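Peptidoglycan glycosyltransferase (PDB 4MNR) belongs to the penicillin-binding proteins, its main domain sharing the fold of the serine beta-lactamases and preceded by a smaller dimerisation-type domain. Local coordinates at residues Phe207-Thr212 with Asn242-Gln247; Ala236-Ser241 with Val382-Gly387; Gly216-Ser221 with Ser290-Ala295. One frame throughout, in Å; residues are numbered along the deposited sequence. Where two conformers were deposited one is given.

Contact 1. Residues Phe207-Thr212 with Asn242-Gln247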
loop_
_atom_site.group_PDB
_atom_site.type_symbol
_atom_site.label_atom_id
_atom_site.label_comp_id
_atom_site.label_asym_id
_atom_site.label_seq_id
_atom_site.Cartn_x
_atom_site.Cartn_y
_atom_site.Cartn_z
ATOM N N PHE A 207 23.155 15.715 -10.231
ATOM C CA PHE A 207 22.997 16.428 -8.967
ATOM C C PHE A 207 24.119 16.056 -8.008
ATOM O O PHE A 207 24.602 14.927 -8.020
ATOM C CB PHE A 207 21.707 16.007 -8.267
ATOM C CG PHE A 207 20.459 16.514 -8.904
ATOM C CD1 PHE A 207 19.898 15.840 -9.974
ATOM C CD2 PHE A 207 19.817 17.633 -8.402
ATOM C CE1 PHE A 207 18.729 16.296 -10.553
ATOM C CE2 PHE A 207 18.651 18.099 -8.975
ATOM C CZ PHE A 207 18.100 17.426 -10.049
ATOM N N SER A 208 24.521 16.990 -7.153
ATOM C CA SER A 208 25.468 16.650 -6.100
ATOM C C SER A 208 24.758 15.804 -5.041
ATOM O O SER A 208 23.611 16.081 -4.691
ATOM C CB SER A 208 26.051 17.917 -5.472
ATOM O OG SER A 208 27.070 17.606 -4.537
ATOM N N SER A 209 25.434 14.777 -4.533
ATOM C CA SER A 209 24.841 13.893 -3.530
ATOM C C SER A 209 25.700 13.781 -2.252
ATOM O O SER A 209 26.218 12.706 -1.931
ATOM C CB SER A 209 24.567 12.507 -4.142
ATOM O OG SER A 209 23.891 11.650 -3.230
ATOM N N PRO A 210 25.836 14.885 -1.503
ATOM C CA PRO A 210 26.642 14.839 -0.276
ATOM C C PRO A 210 25.952 14.048 0.832
ATOM O O PRO A 210 24.748 13.799 0.743
ATOM C CB PRO A 210 26.754 16.311 0.126
ATOM C CG PRO A 210 25.548 16.959 -0.475
ATOM C CD PRO A 210 25.286 16.230 -1.754
ATOM N N GLY A 211 26.699 13.671 1.869
ATOM C CA GLY A 211 26.124 12.899 2.955
ATOM C C GLY A 211 25.129 13.748 3.722
ATOM O O GLY A 211 24.090 13.260 4.179
ATOM N N THR A 212 25.473 15.016 3.897
ATOM C CA THR A 212 24.569 15.968 4.515
ATOM C C THR A 212 24.639 17.263 3.732
ATOM O O THR A 212 25.628 17.554 3.061
ATOM C CB THR A 212 24.949 16.264 5.988
ATOM O OG1 THR A 212 26.212 16.930 6.030
ATOM C CG2 THR A 212 25.043 14.985 6.810
ATOM N N ASN A 242 18.707 10.953 -0.496
ATOM C CA ASN A 242 17.826 11.992 0.028
ATOM C C ASN A 242 18.315 13.385 -0.359
ATOM O O ASN A 242 17.516 14.294 -0.606
ATOM C CB ASN A 242 17.736 11.917 1.561
ATOM C CG ASN A 242 17.062 10.636 2.058
ATOM O OD1 ASN A 242 16.155 10.103 1.418
ATOM N ND2 ASN A 242 17.509 10.144 3.220
ATOM N N THR A 243 19.630 13.576 -0.388
ATOM C CA THR A 243 20.132 14.921 -0.706
ATOM C C THR A 243 19.883 15.309 -2.163
ATOM O O THR A 243 19.662 16.481 -2.464
ATOM C CB THR A 243 21.593 15.145 -0.303
ATOM O OG1 THR A 243 22.430 14.182 -0.947
ATOM C CG2 THR A 243 21.750 15.039 1.228
ATOM N N VAL A 244 19.887 14.337 -3.069
ATOM C CA VAL A 244 19.513 14.649 -4.442
ATOM C C VAL A 244 18.017 14.935 -4.531
ATOM O O VAL A 244 17.600 15.914 -5.137
ATOM C CB VAL A 244 19.850 13.495 -5.387
ATOM C CG1 VAL A 244 19.193 13.711 -6.755
ATOM C CG2 VAL A 244 21.365 13.358 -5.528
ATOM N N PHE A 245 17.203 14.077 -3.934
ATOM C CA PHE A 245 15.756 14.301 -4.023
ATOM C C PHE A 245 15.304 15.578 -3.306
ATOM O O PHE A 245 14.358 16.239 -3.750
ATOM C CB PHE A 245 14.964 13.046 -3.631
ATOM C CG PHE A 245 14.823 12.087 -4.764
ATOM C CD1 PHE A 245 15.859 11.221 -5.084
ATOM C CD2 PHE A 245 13.694 12.108 -5.572
ATOM C CE1 PHE A 245 15.746 10.364 -6.169
ATOM C CE2 PHE A 245 13.569 11.247 -6.664
ATOM C CZ PHE A 245 14.601 10.372 -6.959
ATOM N N GLY A 246 16.013 15.955 -2.243
ATOM C CA GLY A 246 15.726 17.198 -1.559
ATOM C C GLY A 246 15.941 18.384 -2.480
ATOM O O GLY A 246 15.103 19.280 -2.574
ATOM N N GLN A 247 17.072 18.379 -3.176
ATOM C CA GLN A 247 17.379 19.444 -4.124
ATOM C C GLN A 247 16.377 19.465 -5.265
ATOM O O GLN A 247 16.002 20.535 -5.742
ATOM C CB GLN A 247 18.788 19.266 -4.677
ATOM C CG GLN A 247 19.874 19.466 -3.627
ATOM C CD GLN A 247 21.242 19.165 -4.194
ATOM O OE1 GLN A 247 21.898 20.048 -4.755
ATOM N NE2 GLN A 247 21.669 17.903 -4.081
HETATM O O HOH W 1 23.327 19.604 -7.110
#

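Contact 2. Residues Ala236-Ser241 with Val382-Gly387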
loop_
_atom_site.group_PDB
_atom_site.type_symbol
_atom_site.label_atom_id
_atom_site.label_comp_id
_atom_site.label_asym_id
_atom_site.label_seq_id
_atom_site.Cartn_x
_atom_site.Cartn_y
_atom_site.Cartn_z
ATOM N N ALA A 236 20.633 8.373 -8.597
ATOM C CA ALA A 236 20.164 8.817 -7.289
ATOM C C ALA A 236 18.906 8.052 -6.867
ATOM O O ALA A 236 18.669 7.855 -5.691
ATOM C CB ALA A 236 19.901 10.308 -7.286
ATOM N N THR A 237 18.113 7.612 -7.836
ATOM C CA THR A 237 16.946 6.794 -7.534
ATOM C C THR A 237 17.431 5.395 -7.154
ATOM O O THR A 237 16.944 4.813 -6.186
ATOM C CB THR A 237 15.991 6.714 -8.740
ATOM O OG1 THR A 237 15.660 8.040 -9.162
ATOM C CG2 THR A 237 14.700 5.975 -8.369
ATOM N N GLU A 238 18.392 4.864 -7.909
ATOM C CA GLU A 238 18.963 3.548 -7.592
ATOM C C GLU A 238 19.556 3.475 -6.187
ATOM O O GLU A 238 19.359 2.479 -5.485
ATOM C CB GLU A 238 20.005 3.121 -8.624
ATOM C CG GLU A 238 19.441 2.967 -10.028
ATOM C CD GLU A 238 20.510 2.621 -11.059
ATOM O OE1 GLU A 238 21.708 2.596 -10.702
ATOM O OE2 GLU A 238 20.150 2.365 -12.230
ATOM N N LEU A 239 20.274 4.526 -5.785
ATOM C CA LEU A 239 20.950 4.562 -4.495
ATOM C C LEU A 239 20.051 5.137 -3.404
ATOM O O LEU A 239 20.412 5.131 -2.225
ATOM C CB LEU A 239 22.228 5.401 -4.588
ATOM C CG LEU A 239 23.344 4.794 -5.444
ATOM C CD1 LEU A 239 24.517 5.762 -5.578
ATOM C CD2 LEU A 239 23.795 3.471 -4.844
ATOM N N SER A 240 18.893 5.644 -3.815
ATOM C CA SER A 240 17.949 6.321 -2.922
ATOM C C SER A 240 18.559 7.509 -2.161
ATOM O O SER A 240 18.498 7.567 -0.936
ATOM C CB SER A 240 17.326 5.335 -1.939
ATOM O OG SER A 240 16.059 5.821 -1.532
ATOM N N SER A 241 19.124 8.466 -2.888
ATOM C CA SER A 241 19.758 9.622 -2.242
ATOM C C SER A 241 18.757 10.694 -1.798
ATOM O O SER A 241 18.048 11.284 -2.620
ATOM C CB SER A 241 20.792 10.255 -3.180
ATOM O OG SER A 241 21.216 11.509 -2.656
ATOM N N VAL A 382 16.422 -2.408 -8.977
ATOM C CA VAL A 382 16.518 -3.823 -8.655
ATOM C C VAL A 382 17.767 -4.471 -9.270
ATOM O O VAL A 382 18.401 -5.340 -8.662
ATOM C CB VAL A 382 15.227 -4.556 -9.071
ATOM C CG1 VAL A 382 15.388 -6.072 -8.897
ATOM C CG2 VAL A 382 14.066 -4.031 -8.245
ATOM N N GLN A 383 18.149 -4.026 -10.463
ATOM C CA GLN A 383 19.337 -4.576 -11.113
ATOM C C GLN A 383 20.657 -4.074 -10.535
ATOM O O GLN A 383 21.626 -4.845 -10.419
ATOM C CB GLN A 383 19.287 -4.304 -12.617
ATOM C CG GLN A 383 18.146 -5.016 -13.325
ATOM C CD GLN A 383 18.174 -4.800 -14.826
ATOM O OE1 GLN A 383 18.681 -3.791 -15.310
ATOM N NE2 GLN A 383 17.635 -5.758 -15.573
ATOM N N ASN A 384 20.701 -2.795 -10.163
ATOM C CA ASN A 384 21.963 -2.148 -9.824
ATOM C C ASN A 384 21.966 -1.353 -8.523
ATOM O O ASN A 384 23.005 -0.831 -8.111
ATOM C CB ASN A 384 22.394 -1.227 -10.966
ATOM C CG ASN A 384 22.573 -1.974 -12.275
ATOM O OD1 ASN A 384 23.237 -3.007 -12.323
ATOM N ND2 ASN A 384 21.970 -1.462 -13.338
ATOM N N GLY A 385 20.816 -1.251 -7.877
ATOM C CA GLY A 385 20.699 -0.373 -6.728
ATOM C C GLY A 385 20.338 -1.060 -5.432
ATOM O O GLY A 385 20.777 -2.176 -5.153
ATOM N N THR A 386 19.537 -0.375 -4.624
ATOM C CA THR A 386 19.220 -0.854 -3.283
ATOM C C THR A 386 18.230 -2.013 -3.302
ATOM O O THR A 386 17.986 -2.633 -2.271
ATOM C CB THR A 386 18.577 0.267 -2.458
ATOM O OG1 THR A 386 17.429 0.759 -3.155
ATOM C CG2 THR A 386 19.565 1.417 -2.269
ATOM N N GLY A 387 17.642 -2.300 -4.456
ATOM C CA GLY A 387 16.591 -3.305 -4.504
ATOM C C GLY A 387 16.966 -4.695 -5.004
ATOM O O GLY A 387 16.069 -5.446 -5.408
HETATM O O HOH W 2 16.254 2.786 -4.464
HETATM O O HOH W 3 23.636 2.445 -8.755
#

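Contact 3. Residues Gly216-Ser221 with Ser290-Ala295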
loop_
_atom_site.group_PDB
_atom_site.type_symbol
_atom_site.label_atom_id
_atom_site.label_comp_id
_atom_site.label_asym_id
_atom_site.label_seq_id
_atom_site.Cartn_x
_atom_site.Cartn_y
_atom_site.Cartn_z
ATOM N N GLY A 216 17.150 25.095 3.596
ATOM C CA GLY A 216 16.206 25.821 4.433
ATOM C C GLY A 216 16.577 25.891 5.910
ATOM O O GLY A 216 15.714 25.742 6.781
ATOM N N ASN A 217 17.860 26.086 6.194
ATOM C CA ASN A 217 18.330 26.314 7.567
ATOM C C ASN A 217 18.275 25.116 8.516
ATOM O O ASN A 217 18.421 25.272 9.726
ATOM C CB ASN A 217 17.615 27.524 8.174
ATOM C CG ASN A 217 17.579 28.693 7.221
ATOM O OD1 ASN A 217 18.613 29.085 6.676
ATOM N ND2 ASN A 217 16.387 29.233 6.981
ATOM N N ALA A 218 18.063 23.922 7.966
ATOM C CA ALA A 218 18.302 22.710 8.723
ATOM C C ALA A 218 18.866 21.676 7.740
ATOM O O ALA A 218 19.079 21.986 6.581
ATOM C CB ALA A 218 17.023 22.213 9.376
ATOM N N THR A 219 19.085 20.458 8.210
ATOM C CA THR A 219 19.860 19.463 7.467
ATOM C C THR A 219 19.004 18.432 6.715
ATOM O O THR A 219 17.987 17.964 7.221
ATOM C CB THR A 219 20.796 18.727 8.447
ATOM O OG1 THR A 219 21.687 19.678 9.047
ATOM C CG2 THR A 219 21.607 17.671 7.744
ATOM N N VAL A 220 19.418 18.092 5.496
ATOM C CA VAL A 220 18.901 16.920 4.799
ATOM C C VAL A 220 20.099 15.987 4.678
ATOM O O VAL A 220 21.196 16.427 4.329
ATOM C CB VAL A 220 18.370 17.263 3.390
ATOM C CG1 VAL A 220 17.912 16.001 2.658
ATOM C CG2 VAL A 220 17.240 18.265 3.483
ATOM N N SER A 221 19.904 14.710 4.984
ATOM C CA SER A 221 21.026 13.772 4.980
ATOM C C SER A 221 20.686 12.497 4.229
ATOM O O SER A 221 19.558 12.007 4.301
ATOM C CB SER A 221 21.450 13.413 6.411
ATOM O OG SER A 221 21.915 14.539 7.135
ATOM N N SER A 290 8.699 26.698 3.989
ATOM C CA SER A 290 9.839 25.949 4.516
ATOM C C SER A 290 10.479 25.068 3.457
ATOM O O SER A 290 9.997 23.958 3.210
ATOM C CB SER A 290 9.404 25.073 5.696
ATOM O OG SER A 290 10.491 24.296 6.182
ATOM N N PRO A 291 11.573 25.549 2.836
ATOM C CA PRO A 291 12.352 24.743 1.887
ATOM C C PRO A 291 12.807 23.432 2.500
ATOM O O PRO A 291 12.918 22.433 1.798
ATOM C CB PRO A 291 13.571 25.627 1.598
ATOM C CG PRO A 291 13.058 27.008 1.771
ATOM C CD PRO A 291 12.044 26.944 2.886
ATOM N N TRP A 292 13.085 23.443 3.797
ATOM C CA TRP A 292 13.498 22.232 4.489
ATOM C C TRP A 292 12.366 21.194 4.491
ATOM O O TRP A 292 12.592 20.017 4.201
ATOM C CB TRP A 292 13.922 22.586 5.916
ATOM C CG TRP A 292 14.338 21.415 6.735
ATOM C CD1 TRP A 292 15.512 20.734 6.653
ATOM C CD2 TRP A 292 13.586 20.802 7.788
ATOM N NE1 TRP A 292 15.539 19.724 7.589
ATOM C CE2 TRP A 292 14.366 19.752 8.300
ATOM C CE3 TRP A 292 12.326 21.044 8.348
ATOM C CZ2 TRP A 292 13.929 18.938 9.341
ATOM C CZ3 TRP A 292 11.893 20.238 9.379
ATOM C CH2 TRP A 292 12.689 19.196 9.864
ATOM N N GLU A 293 11.147 21.628 4.815
ATOM C CA GLU A 293 9.999 20.730 4.773
ATOM C C GLU A 293 9.747 20.232 3.347
ATOM O O GLU A 293 9.401 19.067 3.132
ATOM C CB GLU A 293 8.737 21.401 5.344
ATOM C CG GLU A 293 7.579 20.411 5.520
ATOM C CD GLU A 293 6.289 21.052 6.049
ATOM O OE1 GLU A 293 6.345 22.186 6.585
ATOM O OE2 GLU A 293 5.213 20.412 5.928
ATOM N N LEU A 294 9.922 21.127 2.375
ATOM C CA LEU A 294 9.713 20.777 0.966
ATOM C C LEU A 294 10.720 19.728 0.503
ATOM O O LEU A 294 10.368 18.734 -0.146
ATOM C CB LEU A 294 9.818 22.042 0.104
ATOM C CG LEU A 294 9.860 21.832 -1.418
ATOM C CD1 LEU A 294 8.630 21.081 -1.927
ATOM C CD2 LEU A 294 9.969 23.182 -2.118
ATOM N N ALA A 295 11.977 19.944 0.860
ATOM C CA ALA A 295 13.040 19.020 0.486
ATOM C C ALA A 295 12.790 17.630 1.065
ATOM O O ALA A 295 12.886 16.628 0.359
ATOM C CB ALA A 295 14.386 19.556 0.961
HETATM O O HOH W 4 13.094 25.823 5.966
#

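Contact 1. Residues Phe207-Thr212 with Asn242-Gln247
Gln247 reaches out from the second turn of its helix to grip Ser208 on the strand that passes it. Its CB lies 4.2 Å from Phe207 CD2, the glutamine chain running by the phenylalanine the opposite way. With CG beside the backbone N (chi1 -67°) and an extended chain beyond, CD is carried to the strand's backbone. There NE2 divides its two hydrogens: one goes to Ser208 O at 2.7 Å (N-H...O 139°), the other back to Thr243 O at 2.9 Å, above that carbonyl's plane, on the opposite face from Gln247 N. Both acceptors lie in the amide plane, so its rotation is fixed. OE1 completes the grip through a water that it shares with Ser208 N.

Val244 adds the apolar part, CG1 meeting Phe207 CB at 3.7 Å and CG2 meeting Ser209 CB at 3.6 Å. Farther along, Thr243 OG1 comes within 2.9 Å of Pro210 O. Asn242, which bonds Lys188, matches the asparagine of the family's SxN motif. Strand 206-209, paired with strand 231-232, packs along the N-terminal turns of helix 242-263 that this asparagine begins, running roughly antiparallel to them (142°).

Contact 2. Residues Ala236-Ser241 with Val382-Gly387
The segments are joined backbone to backbone: Thr386 N donates to Glu238 O at 3.0 Å, with an N-H...O angle of 150° and the donor tilted 20° from the carbonyl plane. Glu238 O belongs to the last turn of its helix, and here the loop following helix 368-384 comes up to meet it. The same oxygen takes a CA-H...O contact from Gly385, whose CA sits 3.4 Å away; with no side chain between them, the two backbones come close.

Water does much of the remaining polar work. On one flank a water donates to Thr237 O at 2.7 Å and also bonds Thr386 OG1, again at 2.7 Å. That hydroxyl, placed between its own backbone N and carbonyl carbon (chi1 56°), has a further partner in Thr401 OG1. A second water donates to Glu238 OE1 at 2.7 Å and, weakly, to Asn384 O.

The van der Waals contacts are modest. Thr386 CG2 lies 3.4 Å from Glu238 O and also touches Leu239 O. The Glu238 side chain, extended beyond CG, lies next to that of Asn384, the two leaving their backbones in a like direction, and its OE1 is 3.9 Å from Asn384 CB.

Within the first segment, the helix closes in a Schellman motif: Ser240 has positive phi, Ser241 N bonds Ala236 O at 2.9 Å, and Ser240 N bonds Thr237 O weakly. This turn delivers Ser240 OG to Lys188 and Lys400, while Ser241 N-caps the next helix. Three signature sequences thus meet beside this contact, SxxK at Ser185-Lys188, SxN at Ser240-Asn242 and KTG beginning at Lys400 and Thr401, consistent with the active-site cleft of penicillin-binding proteins.

Contact 3. Residues Gly216-Ser221 with Ser290-Ala295
This is a hairpin packed against the start of a helix, near the periphery of the transpeptidase domain, with Trp292 lying against Ala218 and Thr219. The indole approaches the strand in two ways. Ala218 CB sits over one face, 3.5 Å from the centroid of the five-membered ring and 18° off its normal, a CH-pi contact. At the ring's edge, NE1 donates to Thr219 O at 3.0 Å (N-H...O 157°); the oxygen lies in the indole plane, although the donor stands above the plane of the carbonyl. CG is anti to the backbone N (chi1 179°), which brings the indole out to the strand.

Deeper in, Val220 CG2 meets Ala295 CB at 4.0 Å. At the hairpin turn Gly216 CA approaches Pro291 CB at 3.9 Å, and a water donates to Gly216 O at 2.7 Å while accepting from Trp292 N. That water also bonds Ser290 OG, which caps the helix by accepting from Glu293 N at 3.1 Å.

Thr219 O takes a further bond from Trp296 NE1, one helical turn on, whose ring stands edge-to-face with Trp292. Strand 212-215 pairs with strand 218-221, and its Ile215 touches both Val220 and Ala295, so both hairpin strands contribute to the packing on helix 291-298.

Contact 2 is the surface contact of the three, whereas contacts 1 and 3 are partly buried. Contacts 1 and 2 share the junction between helices 233-239 and 242-263: Ser209 OG lies 2.7 Å from Ser241 OG, and Val244 packs on Ala236. Contact 1 also meets contact 3, where Asn242 ND2 hydrogen-bonds Ser221 O, so helix 242-263 touches the hairpin as well as strand 206-209. Contacts 2 and 3 stay apart, their nearest atoms about 6 Å from each other. The chemistry differs: a glutamine amide bonded to backbone oxygens beside apolar packing in contact 1, backbone and water bridges in contact 2, and an indole used by face and edge in contact 3.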